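Local coordinates for protein metallo-beta-lactamase (Serratia marcescens, PDB 6K4X) that probably hydrolyses the beta-lactam ring of antibiotics as a two-zinc subclass B3 enzyme, and here binds an aminosulfanylbenzoic acid inhibitor at its metal site, at residues N17-G22 against L30-Q35; G24-V29 against D41-K46; A141-A146 against T156-S161; V170-S175 against I210-H215; N219-R224 against S234-N239. All blocks are in the same frame, centred on the assembly; numbering follows the deposited sequence. Where two conformers were deposited one is given.

Contact 1 (N17-G22 against L30-Q35); sequences NTHYVG and LLSSPQ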
# COMPACT_ATOMS: atom_id res chain seq x y z
N ASN A 17 -12.79 -12.07 1.60
CA ASN A 17 -11.53 -12.63 1.12
C ASN A 17 -10.35 -11.64 1.23
O ASN A 17 -9.33 -11.87 0.56
CB ASN A 17 -11.67 -13.11 -0.32
CG ASN A 17 -12.05 -12.01 -1.29
OD1 ASN A 17 -12.73 -11.04 -0.94
ND2 ASN A 17 -11.64 -12.15 -2.54
N THR A 18 -10.49 -10.59 2.05
CA THR A 18 -9.41 -9.66 2.32
C THR A 18 -8.76 -10.02 3.65
O THR A 18 -9.43 -9.93 4.69
CB THR A 18 -9.92 -8.22 2.40
OG1 THR A 18 -10.41 -7.82 1.11
CG2 THR A 18 -8.86 -7.25 2.83
N HIS A 19 -7.48 -10.37 3.60
CA HIS A 19 -6.74 -10.83 4.80
C HIS A 19 -5.52 -9.94 5.02
O HIS A 19 -4.79 -9.65 4.05
CB HIS A 19 -6.27 -12.28 4.63
CG HIS A 19 -7.31 -13.17 4.04
ND1 HIS A 19 -8.38 -13.66 4.77
CD2 HIS A 19 -7.48 -13.59 2.77
CE1 HIS A 19 -9.13 -14.39 3.96
NE2 HIS A 19 -8.62 -14.34 2.72
N TYR A 20 -5.29 -9.51 6.25
CA TYR A 20 -4.06 -8.84 6.61
C TYR A 20 -2.98 -9.89 6.84
O TYR A 20 -3.16 -10.78 7.67
CB TYR A 20 -4.27 -7.99 7.85
CG TYR A 20 -3.08 -7.13 8.21
CD1 TYR A 20 -1.99 -7.64 8.89
CD2 TYR A 20 -3.05 -5.79 7.84
CE1 TYR A 20 -0.91 -6.84 9.21
CE2 TYR A 20 -1.98 -4.97 8.17
CZ TYR A 20 -0.90 -5.50 8.85
OH TYR A 20 0.14 -4.68 9.18
N VAL A 21 -1.87 -9.77 6.10
CA VAL A 21 -0.77 -10.69 6.18
C VAL A 21 0.56 -9.96 6.38
O VAL A 21 1.63 -10.56 6.22
CB VAL A 21 -0.70 -11.63 4.97
CG1 VAL A 21 -1.89 -12.57 4.93
CG2 VAL A 21 -0.54 -10.88 3.66
N GLY A 22 0.52 -8.66 6.70
CA GLY A 22 1.72 -7.87 6.90
C GLY A 22 2.37 -8.09 8.26
O GLY A 22 2.11 -9.04 9.01
N LEU A 30 -3.53 -9.99 1.51
CA LEU A 30 -3.81 -11.03 0.56
C LEU A 30 -5.29 -10.99 0.20
O LEU A 30 -6.15 -11.08 1.09
CB LEU A 30 -3.44 -12.38 1.13
CG LEU A 30 -3.47 -13.52 0.12
CD1 LEU A 30 -2.25 -13.49 -0.78
CD2 LEU A 30 -3.60 -14.86 0.80
N LEU A 31 -5.57 -10.85 -1.09
CA LEU A 31 -6.90 -10.96 -1.61
C LEU A 31 -7.01 -12.33 -2.26
O LEU A 31 -6.34 -12.59 -3.25
CB LEU A 31 -7.12 -9.86 -2.64
CG LEU A 31 -8.53 -9.76 -3.20
CD1 LEU A 31 -9.56 -9.41 -2.13
CD2 LEU A 31 -8.60 -8.74 -4.32
N SER A 32 -7.81 -13.22 -1.66
CA SER A 32 -7.75 -14.64 -1.99
C SER A 32 -8.89 -15.05 -2.93
O SER A 32 -9.97 -14.47 -2.93
CB SER A 32 -7.75 -15.50 -0.77
OG SER A 32 -8.89 -15.25 0.02
N SER A 33 -8.64 -16.12 -3.69
CA SER A 33 -9.70 -16.77 -4.41
C SER A 33 -9.33 -18.21 -4.66
O SER A 33 -8.17 -18.58 -4.66
CB SER A 33 -10.00 -16.09 -5.73
OG SER A 33 -9.22 -16.61 -6.82
N PRO A 34 -10.32 -19.08 -4.96
CA PRO A 34 -10.02 -20.45 -5.35
C PRO A 34 -9.16 -20.58 -6.61
O PRO A 34 -8.65 -21.68 -6.87
CB PRO A 34 -11.40 -21.10 -5.53
CG PRO A 34 -12.32 -20.24 -4.70
CD PRO A 34 -11.77 -18.83 -4.86
N GLN A 35 -9.05 -19.52 -7.40
CA GLN A 35 -8.31 -19.56 -8.65
C GLN A 35 -6.95 -18.89 -8.53
O GLN A 35 -6.20 -18.86 -9.51
CB GLN A 35 -9.16 -18.96 -9.77
CG GLN A 35 -10.46 -19.74 -9.91
CD GLN A 35 -11.36 -19.37 -11.06
OE1 GLN A 35 -11.17 -18.36 -11.72
NE2 GLN A 35 -12.38 -20.18 -11.29
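His19 and Leu30 form the hydrogen-bonded pair of an antiparallel beta hairpin, strands 18-20 and 29-31 of the seven-stranded mixed sheet, away from the zinc site. His19 N bonds Leu30 O and Leu30 N bonds His19 O, each at 2.9 Å. Thr18 and Leu31 follow as the non-hydrogen-bonded pair. The backbone ladder runs on past the strand ends, because Ser32 N donates to Asn17 O at 3.0 Å, and Leu31 CA adds a C-H...O contact to that same oxygen.

Side-chain hydrogen bonds reinforce this end of the hairpin. Asn17 has CG set between its backbone N and carbonyl carbon (chi1 61°), which folds the amide toward the partner segment. There ND2 donates to Ser32 O at 2.9 Å, almost straight at 168° and within the planes of both the amide and the carbonyl, while OD1 is bonded to Ser161. The His19 ring meets Ser32 at its edge, NE2 and Ser32 OG being 2.9 Å apart. On the ring's other nitrogen, ND1 is bonded to Thr13, so its rotation is fixed from two directions.

Van der Waals packing makes up the rest. Leu31 CD1 lies against the Asn17 amide, 3.5 Å from ND2, and also touches Thr18 OG1, a hydroxyl bonded to Ser161 and Trp159. Both methyls of Val21 make apolar contact with Leu30 CB, with CG1 at 4.1 Å.

Side chains thus carry on the pairing where regular strand geometry stops, and the polar groups of Asn17, His19 and Ser32 at this end of the hairpin all have partners.

Contact 2 (G24-V29 against D41-K46); sequences GGISAV and DGTTEK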
# COMPACT_ATOMS: atom_id res chain seq x y z
N GLY A 24 3.88 -6.24 12.02
CA GLY A 24 3.29 -5.40 13.05
C GLY A 24 3.24 -3.95 12.64
O GLY A 24 2.39 -3.20 13.14
N GLY A 25 4.14 -3.53 11.76
CA GLY A 25 4.29 -2.13 11.44
C GLY A 25 4.00 -1.76 10.01
O GLY A 25 3.93 -0.56 9.72
N ILE A 26 3.90 -2.73 9.08
CA ILE A 26 3.68 -2.39 7.67
C ILE A 26 2.57 -3.29 7.13
O ILE A 26 2.64 -4.52 7.29
CB ILE A 26 4.94 -2.53 6.80
CG1 ILE A 26 6.08 -1.62 7.28
CG2 ILE A 26 4.60 -2.26 5.35
CD1 ILE A 26 5.84 -0.15 7.05
N SER A 27 1.58 -2.70 6.46
CA SER A 27 0.51 -3.47 5.92
C SER A 27 0.95 -4.29 4.71
O SER A 27 1.70 -3.83 3.86
CB SER A 27 -0.63 -2.59 5.51
OG SER A 27 -1.17 -1.92 6.63
N ALA A 28 0.38 -5.49 4.62
CA ALA A 28 0.35 -6.26 3.40
C ALA A 28 -0.98 -7.01 3.43
O ALA A 28 -1.46 -7.40 4.50
CB ALA A 28 1.52 -7.20 3.26
N VAL A 29 -1.61 -7.15 2.26
CA VAL A 29 -2.91 -7.75 2.19
C VAL A 29 -2.90 -8.87 1.16
O VAL A 29 -2.41 -8.69 0.04
CB VAL A 29 -3.99 -6.71 1.87
CG1 VAL A 29 -5.26 -7.33 1.32
CG2 VAL A 29 -4.31 -5.88 3.11
N ASP A 41 1.71 -5.37 -1.51
CA ASP A 41 2.94 -4.97 -0.84
C ASP A 41 3.69 -6.17 -0.26
O ASP A 41 3.16 -7.27 -0.12
CB ASP A 41 2.75 -3.83 0.17
CG ASP A 41 2.72 -2.48 -0.49
OD1 ASP A 41 3.14 -2.36 -1.68
OD2 ASP A 41 2.27 -1.53 0.19
N GLY A 42 4.98 -5.94 0.05
CA GLY A 42 5.86 -6.98 0.54
C GLY A 42 6.44 -6.71 1.92
O GLY A 42 7.10 -7.59 2.48
N THR A 43 6.21 -5.52 2.48
CA THR A 43 6.89 -5.06 3.71
C THR A 43 8.40 -4.97 3.43
O THR A 43 8.80 -4.61 2.33
CB THR A 43 6.49 -5.85 4.97
OG1 THR A 43 7.23 -7.08 5.15
CG2 THR A 43 5.00 -6.12 5.00
N THR A 44 9.21 -5.18 4.48
CA THR A 44 10.64 -5.04 4.37
C THR A 44 11.26 -6.34 3.87
O THR A 44 10.60 -7.38 3.76
CB THR A 44 11.28 -4.73 5.73
OG1 THR A 44 10.97 -5.85 6.58
CG2 THR A 44 10.78 -3.45 6.36
N GLU A 45 12.56 -6.30 3.57
CA GLU A 45 13.28 -7.47 3.17
C GLU A 45 13.14 -8.57 4.24
O GLU A 45 12.78 -9.68 3.93
CB GLU A 45 14.72 -7.06 2.91
CG GLU A 45 15.70 -8.17 2.66
CD GLU A 45 17.10 -7.66 2.35
OE1 GLU A 45 17.34 -6.42 2.48
OE2 GLU A 45 17.93 -8.48 1.96
N LYS A 46 13.40 -8.23 5.51
CA LYS A 46 13.26 -9.20 6.60
C LYS A 46 11.78 -9.60 6.72
O LYS A 46 11.46 -10.76 7.03
CB LYS A 46 13.77 -8.59 7.90
CG LYS A 46 15.28 -8.49 8.03
CD LYS A 46 15.74 -8.18 9.43
CE LYS A 46 15.13 -6.93 10.00
NZ LYS A 46 15.39 -5.76 9.13
O HOH W 1 2.61 -1.34 2.85
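Asp41 OD2 is held by Thr71 OG1 and by a water 2.7 Å away, and that water also lies 2.8 Å from Ser27 O across the contact. The water has more acceptors near it than protons to give, so it probably cannot donate to all of them at once. In the metallo-beta-lactamase fold these two loops lie close to the zinc site: the first, 24-29, leads into strand 29-31, while the second connects strand 37-40 to helix 47-57.

No direct hydrogen bond spans the segments, and most of the remaining contact is packing around the Thr43 methyl. This CG2, set beside the backbone N, rests 3.7 Å from Ile26 O and 4.0 Å from Ala28 CB. The side chains of Ile26 and Thr43 run alongside one another with opposed headings, their CG2 methyls 3.9 Å apart. Ala28 CB also covers Asp41 O, a buried carbonyl that finds no hydrogen-bond partner in the model. The far end of Ile26 packs on the zinc ligands Asp76 and His215, as a second-shell residue.

With chi1 at 84°, the Thr43 hydroxyl turns back on its own chain, and OG1 donates to Gly42 O at 2.7 Å.

Contact 3 (A141-A146 against T156-S161); sequences AVKAHA and TWTWQS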
# COMPACT_ATOMS: atom_id res chain seq x y z
N ALA A 141 -10.94 -8.51 -9.03
CA ALA A 141 -10.83 -7.32 -9.87
C ALA A 141 -10.35 -6.15 -9.00
O ALA A 141 -11.12 -5.64 -8.18
CB ALA A 141 -12.15 -7.01 -10.52
N VAL A 142 -9.11 -5.75 -9.18
CA VAL A 142 -8.48 -4.71 -8.39
C VAL A 142 -8.19 -3.52 -9.30
O VAL A 142 -7.57 -3.69 -10.36
CB VAL A 142 -7.19 -5.20 -7.73
CG1 VAL A 142 -6.51 -4.06 -7.01
CG2 VAL A 142 -7.44 -6.37 -6.80
N LYS A 143 -8.60 -2.32 -8.90
CA LYS A 143 -8.38 -1.13 -9.71
C LYS A 143 -7.17 -0.35 -9.16
O LYS A 143 -7.01 -0.22 -7.94
CB LYS A 143 -9.62 -0.24 -9.72
CG LYS A 143 -9.48 1.06 -10.49
CD LYS A 143 -10.78 1.78 -10.72
CE LYS A 143 -11.76 0.99 -11.56
NZ LYS A 143 -13.04 1.72 -11.69
N ALA A 144 -6.34 0.14 -10.08
CA ALA A 144 -5.22 1.01 -9.77
C ALA A 144 -5.69 2.46 -9.83
O ALA A 144 -6.30 2.88 -10.80
CB ALA A 144 -4.12 0.78 -10.78
N HIS A 145 -5.34 3.24 -8.81
CA HIS A 145 -5.56 4.68 -8.79
C HIS A 145 -4.22 5.38 -8.59
O HIS A 145 -3.56 5.17 -7.59
CB HIS A 145 -6.51 5.11 -7.67
CG HIS A 145 -7.82 4.41 -7.73
ND1 HIS A 145 -8.95 5.01 -8.23
CD2 HIS A 145 -8.18 3.19 -7.28
CE1 HIS A 145 -9.95 4.16 -8.12
NE2 HIS A 145 -9.51 3.04 -7.55
N ALA A 146 -3.82 6.19 -9.56
CA ALA A 146 -2.59 6.95 -9.41
C ALA A 146 -2.74 7.91 -8.24
O ALA A 146 -3.63 8.77 -8.22
CB ALA A 146 -2.25 7.69 -10.67
N THR A 156 -2.74 3.67 -5.24
CA THR A 156 -3.74 3.22 -4.27
C THR A 156 -4.65 2.21 -4.97
O THR A 156 -5.08 2.45 -6.10
CB THR A 156 -4.50 4.43 -3.74
OG1 THR A 156 -3.63 5.21 -2.92
CG2 THR A 156 -5.75 4.10 -2.96
N TRP A 157 -4.89 1.07 -4.34
CA TRP A 157 -5.53 -0.08 -4.98
C TRP A 157 -6.90 -0.29 -4.35
O TRP A 157 -7.03 -0.22 -3.12
CB TRP A 157 -4.67 -1.32 -4.80
CG TRP A 157 -3.28 -1.21 -5.35
CD1 TRP A 157 -2.18 -0.82 -4.65
CD2 TRP A 157 -2.82 -1.45 -6.69
NE1 TRP A 157 -1.06 -0.86 -5.41
CE2 TRP A 157 -1.42 -1.24 -6.67
CE3 TRP A 157 -3.42 -1.86 -7.88
CZ2 TRP A 157 -0.62 -1.43 -7.78
CZ3 TRP A 157 -2.62 -2.07 -8.98
CH2 TRP A 157 -1.25 -1.84 -8.92
N THR A 158 -7.93 -0.60 -5.16
CA THR A 158 -9.28 -0.77 -4.63
C THR A 158 -9.95 -2.03 -5.19
O THR A 158 -9.67 -2.48 -6.29
CB THR A 158 -10.16 0.45 -4.90
OG1 THR A 158 -10.33 0.62 -6.31
CG2 THR A 158 -9.56 1.71 -4.32
N TRP A 159 -10.83 -2.60 -4.38
CA TRP A 159 -11.57 -3.77 -4.78
C TRP A 159 -12.81 -3.90 -3.92
O TRP A 159 -13.05 -3.09 -3.03
CB TRP A 159 -10.70 -5.02 -4.69
CG TRP A 159 -10.20 -5.33 -3.31
CD1 TRP A 159 -10.83 -6.07 -2.35
CD2 TRP A 159 -8.95 -4.91 -2.74
NE1 TRP A 159 -10.05 -6.14 -1.22
CE2 TRP A 159 -8.89 -5.45 -1.44
CE3 TRP A 159 -7.87 -4.18 -3.22
CZ2 TRP A 159 -7.78 -5.24 -0.62
CZ3 TRP A 159 -6.78 -3.97 -2.41
CH2 TRP A 159 -6.74 -4.51 -1.13
N GLN A 160 -13.61 -4.93 -4.20
CA GLN A 160 -14.77 -5.24 -3.40
C GLN A 160 -14.62 -6.62 -2.82
O GLN A 160 -14.24 -7.54 -3.54
CB GLN A 160 -16.04 -5.17 -4.25
CG GLN A 160 -16.28 -3.79 -4.82
CD GLN A 160 -17.72 -3.51 -5.16
OE1 GLN A 160 -18.60 -4.36 -4.99
NE2 GLN A 160 -17.96 -2.30 -5.63
N SER A 161 -14.94 -6.77 -1.53
CA SER A 161 -15.00 -8.07 -0.90
C SER A 161 -16.39 -8.27 -0.32
O SER A 161 -17.02 -7.31 0.15
CB SER A 161 -13.96 -8.22 0.19
OG SER A 161 -12.64 -8.36 -0.35
O HOH W 2 -13.37 -6.15 -6.80
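Val142 and Ala144 pack against two tryptophans on the buried face of an antiparallel hairpin, its tightly packed part. Ala144 CB sits 3.7 Å from Trp157 CZ3. Val142 CG1, anti to the backbone N at chi1 175°, reaches Trp157 CE3 at 3.9 Å and Trp159 CE3 at 4.0 Å. Val142 crosses the first side chain at about a right angle but lies alongside the second, so one methyl fills the angle between the two indoles.

The other face, carrying Lys143, His145 and Thr158, with Thr156 buried at its inner end, is polar and partly exposed. Here the edge of the His145 imidazole lies across Thr158, with NE2 and OG1 hydrogen-bonded at 2.8 Å. Lys143 touches Thr158 OG1 through CB alone. The loose part is the exposed end, where a water replaces a direct bond, donating to Ala141 O at 2.7 Å and accepting from Gln160 N.

Between the faces, Lys143 pairs with Thr158 and His145 with Thr156 through two backbone bonds each. In the five-stranded sheet, strand 134-137 flanks this hairpin on one side and strand 166-173 on the other. The tryptophan face looks onto strands 29-31 and 37-40 of the opposing sheet, while His145 and Thr156 touch Leu206, just after helix 190-205.

Contact 4 (V170-S175 against I210-H215); sequences VVFADS and IAIAAH. With ZN (zinc ion), chain C; D0U (4-azanyl-2-sulfanyl-benzoic acid), chain E.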
# COMPACT_ATOMS: atom_id res chain seq x y z
N VAL A 170 -13.11 -1.89 -0.48
CA VAL A 170 -11.85 -1.92 0.25
C VAL A 170 -10.82 -1.10 -0.51
O VAL A 170 -10.73 -1.17 -1.73
CB VAL A 170 -11.36 -3.36 0.42
CG1 VAL A 170 -10.10 -3.42 1.26
CG2 VAL A 170 -12.44 -4.25 1.00
N VAL A 171 -10.06 -0.29 0.23
CA VAL A 171 -9.03 0.57 -0.31
C VAL A 171 -7.72 0.27 0.41
O VAL A 171 -7.69 0.37 1.64
CB VAL A 171 -9.40 2.06 -0.15
CG1 VAL A 171 -8.28 2.95 -0.67
CG2 VAL A 171 -10.74 2.39 -0.80
N PHE A 172 -6.67 -0.08 -0.33
CA PHE A 172 -5.32 -0.16 0.21
C PHE A 172 -4.65 1.16 -0.14
O PHE A 172 -4.30 1.42 -1.29
CB PHE A 172 -4.58 -1.38 -0.32
CG PHE A 172 -3.34 -1.75 0.45
CD1 PHE A 172 -2.25 -0.91 0.49
CD2 PHE A 172 -3.28 -2.92 1.16
CE1 PHE A 172 -1.10 -1.25 1.19
CE2 PHE A 172 -2.13 -3.27 1.84
CZ PHE A 172 -1.04 -2.44 1.86
N ALA A 173 -4.58 2.04 0.86
CA ALA A 173 -4.23 3.44 0.63
C ALA A 173 -2.71 3.62 0.66
O ALA A 173 -2.06 3.34 1.67
CB ALA A 173 -4.91 4.29 1.67
N ASP A 174 -2.17 4.10 -0.46
CA ASP A 174 -0.78 4.49 -0.49
C ASP A 174 -0.55 5.67 0.45
O ASP A 174 -1.49 6.39 0.84
CB ASP A 174 -0.36 4.87 -1.90
CG ASP A 174 1.15 5.00 -2.07
OD1 ASP A 174 1.87 4.45 -1.25
OD2 ASP A 174 1.54 5.60 -3.10
N SER A 175 0.71 5.85 0.85
CA SER A 175 1.15 7.02 1.62
C SER A 175 0.99 8.30 0.81
O SER A 175 1.38 8.38 -0.34
CB SER A 175 2.57 6.84 2.05
OG SER A 175 2.69 5.64 2.79
N ILE A 210 -13.78 0.26 3.77
CA ILE A 210 -12.69 -0.26 4.62
C ILE A 210 -11.39 0.25 4.02
O ILE A 210 -11.05 -0.14 2.89
CB ILE A 210 -12.69 -1.79 4.66
CG1 ILE A 210 -13.99 -2.31 5.27
CG2 ILE A 210 -11.44 -2.31 5.37
CD1 ILE A 210 -14.19 -3.81 5.09
N ALA A 211 -10.68 1.10 4.76
CA ALA A 211 -9.36 1.56 4.32
C ALA A 211 -8.29 0.84 5.11
O ALA A 211 -8.35 0.78 6.35
CB ALA A 211 -9.23 3.06 4.44
N ILE A 212 -7.31 0.30 4.40
CA ILE A 212 -6.13 -0.29 4.96
C ILE A 212 -4.97 0.57 4.49
O ILE A 212 -4.66 0.60 3.31
CB ILE A 212 -5.96 -1.75 4.51
CG1 ILE A 212 -7.17 -2.59 4.93
CG2 ILE A 212 -4.67 -2.32 5.05
CD1 ILE A 212 -7.48 -3.76 4.04
N ALA A 213 -4.38 1.34 5.40
CA ALA A 213 -3.29 2.25 5.04
C ALA A 213 -1.96 1.51 5.03
O ALA A 213 -1.74 0.63 5.86
CB ALA A 213 -3.24 3.42 5.98
N ALA A 214 -1.07 1.89 4.11
CA ALA A 214 0.21 1.22 3.96
C ALA A 214 0.97 1.18 5.30
O ALA A 214 1.56 0.16 5.66
CB ALA A 214 1.00 1.88 2.86
N HIS A 215 0.99 2.30 6.02
CA HIS A 215 1.31 2.30 7.45
C HIS A 215 0.01 2.11 8.22
O HIS A 215 -0.85 2.99 8.23
CB HIS A 215 1.99 3.62 7.86
CG HIS A 215 3.39 3.71 7.34
ND1 HIS A 215 4.47 3.12 7.98
CD2 HIS A 215 3.89 4.23 6.19
CE1 HIS A 215 5.55 3.28 7.26
NE2 HIS A 215 5.24 3.97 6.16
ZN ZN C . 6.36 3.99 4.44
O2 D0U E . 5.15 5.82 3.85
C7 D0U E . 5.26 6.91 4.45
O1 D0U E . 4.28 7.67 4.66
C3 D0U E . 6.59 7.38 4.94
C2 D0U E . 6.56 8.49 5.83
C4 D0U E . 7.81 6.78 4.60
S1 D0U E . 8.10 5.38 3.66
C5 D0U E . 8.98 7.37 5.13
C6 D0U E . 8.96 8.47 5.98
N1 D0U E . 10.13 8.99 6.52
C1 D0U E . 7.75 9.00 6.34
O HOH W 3 0.57 5.00 4.73
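Phe172 lies over the neighbouring parallel strand, its CG anti to the backbone N (chi1 -164°). CB starts 4.1 Å from Ile212 O, and beyond it one face of the ring covers that oxygen, off-centre toward the rim. CD2 touches Ile212 CG2, and CE1 reaches Ala214 CA at 3.9 Å, with Ala214 CB just beyond. Farther out, CE2 and CZ meet Val29 and Ser27 of the 24-29 loop. Next to the ring Val170 CG1 meets Ile212 CD1 at 3.8 Å.

Beneath these side chains the backbones zip together. Ile212 is held at both its polar atoms: N donates to Val171 O at 2.8 Å, almost straight at 176°, and O accepts from Ala173 N. Ala214 N then bonds Ala173 O, just past the strands.

There both segments turn into the active site. A water links Ser175 OG to His215 N. His215 NE2 binds a zinc ion at 2.0 Å, together with Asp76, His77 and the inhibitor's O2 and S1, and Ser175 OG donates to that O2 at 2.7 Å. Strands 166-173 and 210-213, joined through helix 190-205, form a beta-alpha-beta unit whose C-terminal ends deliver metal- and ligand-binding residues, as is usual in metallo-beta-lactamases.

Contact 5 (N219-R224 against S234-N239); sequences NDMWTR and SAYVDN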
# COMPACT_ATOMS: atom_id res chain seq x y z
N ASN A 219 -4.83 4.54 9.66
CA ASN A 219 -6.26 4.38 9.89
C ASN A 219 -6.52 3.51 11.12
O ASN A 219 -7.49 2.73 11.15
CB ASN A 219 -6.97 3.85 8.64
CG ASN A 219 -8.48 3.85 8.79
OD1 ASN A 219 -9.06 4.71 9.47
ND2 ASN A 219 -9.15 2.89 8.18
N ASP A 220 -5.66 3.64 12.13
CA ASP A 220 -5.92 3.07 13.45
C ASP A 220 -6.19 1.57 13.39
O ASP A 220 -7.03 1.06 14.13
CB ASP A 220 -7.05 3.83 14.15
CG ASP A 220 -6.78 5.32 14.27
OD1 ASP A 220 -5.63 5.71 14.40
OD2 ASP A 220 -7.78 6.08 14.24
N MET A 221 -5.41 0.83 12.60
CA MET A 221 -5.67 -0.61 12.43
C MET A 221 -5.71 -1.35 13.77
O MET A 221 -6.54 -2.25 13.93
CB MET A 221 -4.58 -1.22 11.56
CG MET A 221 -4.67 -2.72 11.40
SD MET A 221 -6.13 -3.27 10.48
CE MET A 221 -5.62 -2.82 8.82
N TRP A 222 -4.79 -1.05 14.67
CA TRP A 222 -4.66 -1.88 15.86
C TRP A 222 -5.76 -1.56 16.87
O TRP A 222 -6.29 -2.46 17.51
CB TRP A 222 -3.25 -1.74 16.43
CG TRP A 222 -2.26 -1.98 15.34
CD1 TRP A 222 -1.32 -1.10 14.89
CD2 TRP A 222 -2.18 -3.13 14.49
NE1 TRP A 222 -0.66 -1.62 13.81
CE2 TRP A 222 -1.18 -2.86 13.53
CE3 TRP A 222 -2.87 -4.35 14.42
CZ2 TRP A 222 -0.84 -3.79 12.54
CZ3 TRP A 222 -2.55 -5.25 13.42
CH2 TRP A 222 -1.54 -4.97 12.50
N THR A 223 -6.15 -0.30 16.99
CA THR A 223 -7.35 0.04 17.75
C THR A 223 -8.58 -0.66 17.15
O THR A 223 -9.44 -1.19 17.90
CB THR A 223 -7.56 1.55 17.80
OG1 THR A 223 -6.42 2.11 18.45
CG2 THR A 223 -8.82 1.94 18.54
N ARG A 224 -8.72 -0.63 15.82
CA ARG A 224 -9.85 -1.28 15.17
C ARG A 224 -9.84 -2.78 15.42
O ARG A 224 -10.90 -3.39 15.63
CB ARG A 224 -9.86 -0.99 13.67
CG ARG A 224 -10.16 0.46 13.34
CD ARG A 224 -10.10 0.69 11.84
NE ARG A 224 -10.29 2.08 11.45
CZ ARG A 224 -11.46 2.69 11.43
NH1 ARG A 224 -12.56 2.03 11.74
NH2 ARG A 224 -11.52 3.96 11.04
N SER A 234 -17.16 -5.18 11.47
CA SER A 234 -17.63 -3.83 11.32
C SER A 234 -16.64 -2.83 11.94
O SER A 234 -16.70 -1.68 11.57
CB SER A 234 -18.99 -3.67 11.93
OG SER A 234 -19.01 -4.09 13.28
N ALA A 235 -15.81 -3.26 12.88
CA ALA A 235 -14.83 -2.32 13.47
C ALA A 235 -13.87 -1.76 12.41
O ALA A 235 -13.29 -0.68 12.66
CB ALA A 235 -14.06 -2.98 14.56
N TYR A 236 -13.67 -2.48 11.29
CA TYR A 236 -12.76 -2.02 10.24
C TYR A 236 -13.45 -1.06 9.28
O TYR A 236 -12.75 -0.41 8.49
CB TYR A 236 -12.14 -3.17 9.46
CG TYR A 236 -11.39 -4.14 10.34
CD1 TYR A 236 -10.21 -3.77 10.94
CD2 TYR A 236 -11.87 -5.41 10.55
CE1 TYR A 236 -9.52 -4.64 11.76
CE2 TYR A 236 -11.21 -6.28 11.37
CZ TYR A 236 -10.03 -5.91 11.97
OH TYR A 236 -9.36 -6.78 12.77
N VAL A 237 -14.78 -1.00 9.33
CA VAL A 237 -15.58 -0.28 8.43
C VAL A 237 -15.71 1.15 8.93
O VAL A 237 -16.10 1.38 10.08
CB VAL A 237 -16.97 -0.93 8.26
CG1 VAL A 237 -17.90 -0.07 7.45
CG2 VAL A 237 -16.85 -2.32 7.66
N ASP A 238 -15.44 2.09 8.05
CA ASP A 238 -15.57 3.50 8.34
C ASP A 238 -15.47 4.24 7.01
O ASP A 238 -14.36 4.35 6.45
CB ASP A 238 -14.49 3.98 9.32
CG ASP A 238 -14.44 5.47 9.55
OD1 ASP A 238 -15.25 6.21 8.94
OD2 ASP A 238 -13.55 5.88 10.33
N ASN A 239 -16.60 4.65 6.45
CA ASN A 239 -16.63 5.13 5.09
C ASN A 239 -16.11 6.57 4.98
O ASN A 239 -16.02 7.08 3.89
CB ASN A 239 -18.01 4.99 4.45
CG ASN A 239 -19.07 5.84 5.10
OD1 ASN A 239 -18.77 6.76 5.86
ND2 ASN A 239 -20.33 5.50 4.85
O HOH W 4 -12.07 2.11 7.24
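The Arg224 guanidinium is ringed at its edge by Ala235 O, Asp238 OD2 and Asn219 O, while Tyr236 O and a water lie over one face, the water above its centre. NH1 donates to Ala235 O at 3.0 Å, exactly in the guanidinium plane. NH2 forms a salt bridge to Asp238 OD2 at 2.9 Å, using the anti lone pair of that oxygen, with the carboxylate plane turned 51° from the guanidinium. Two nitrogens grip Asn219 side-on: NE bonds its backbone O at 2.9 Å, and NH2 bonds OD1 from a more tilted position. Four bonds in all hold the group flat and fix its rotation, and the nearby carboxylate would favour its positive charge. The water donates to Tyr236 O at 2.9 Å and has Asn219 ND2 as a longer partner.

An extended chain from CG to NE carries the guanidinium past Ala235 O. Nearer the backbone, Arg224 CB packs 3.9 Å from Tyr236 CD1. The Tyr236 ring also receives Met221 in a Met-aromatic contact, SD approaching CE1 obliquely at 3.9 Å, while Met221 CG covers one face of the Trp222 ring.

Arg224, in the first turn of helix 221-231, thus joins the returning chain to that helix. Asp238 OD1 caps Gly240 N at the approach to helix 241-260, and Met221 and Tyr236 rest on Ile14 of strand 12-15.

How the contacts relate
Contacts 1 and 3 are antiparallel hairpins of the two opposing sheets; they meet where Leu31 packs on Val142 and Trp159 and where Ser161 bonds Asn17 and Thr18. Contact 4, nearest the chain's centre, shares the second sheet with contact 3 through the pairing of strands 155-163 and 166-173, but it is parallel, and its strand side chains are apolar until it enters the metal site. Contact 2 lies beside that site and lacks direct cross-segment hydrogen bonds; Ser27 fastens it to Ala213 and Ala214 of contact 4. Contact 5, farthest out, relies on charge and amide chemistry instead, and Asn219 ND2 ties it to Ala211 of contact 4. Contact 3 is partly buried, its Lys143 and His145 face being more open.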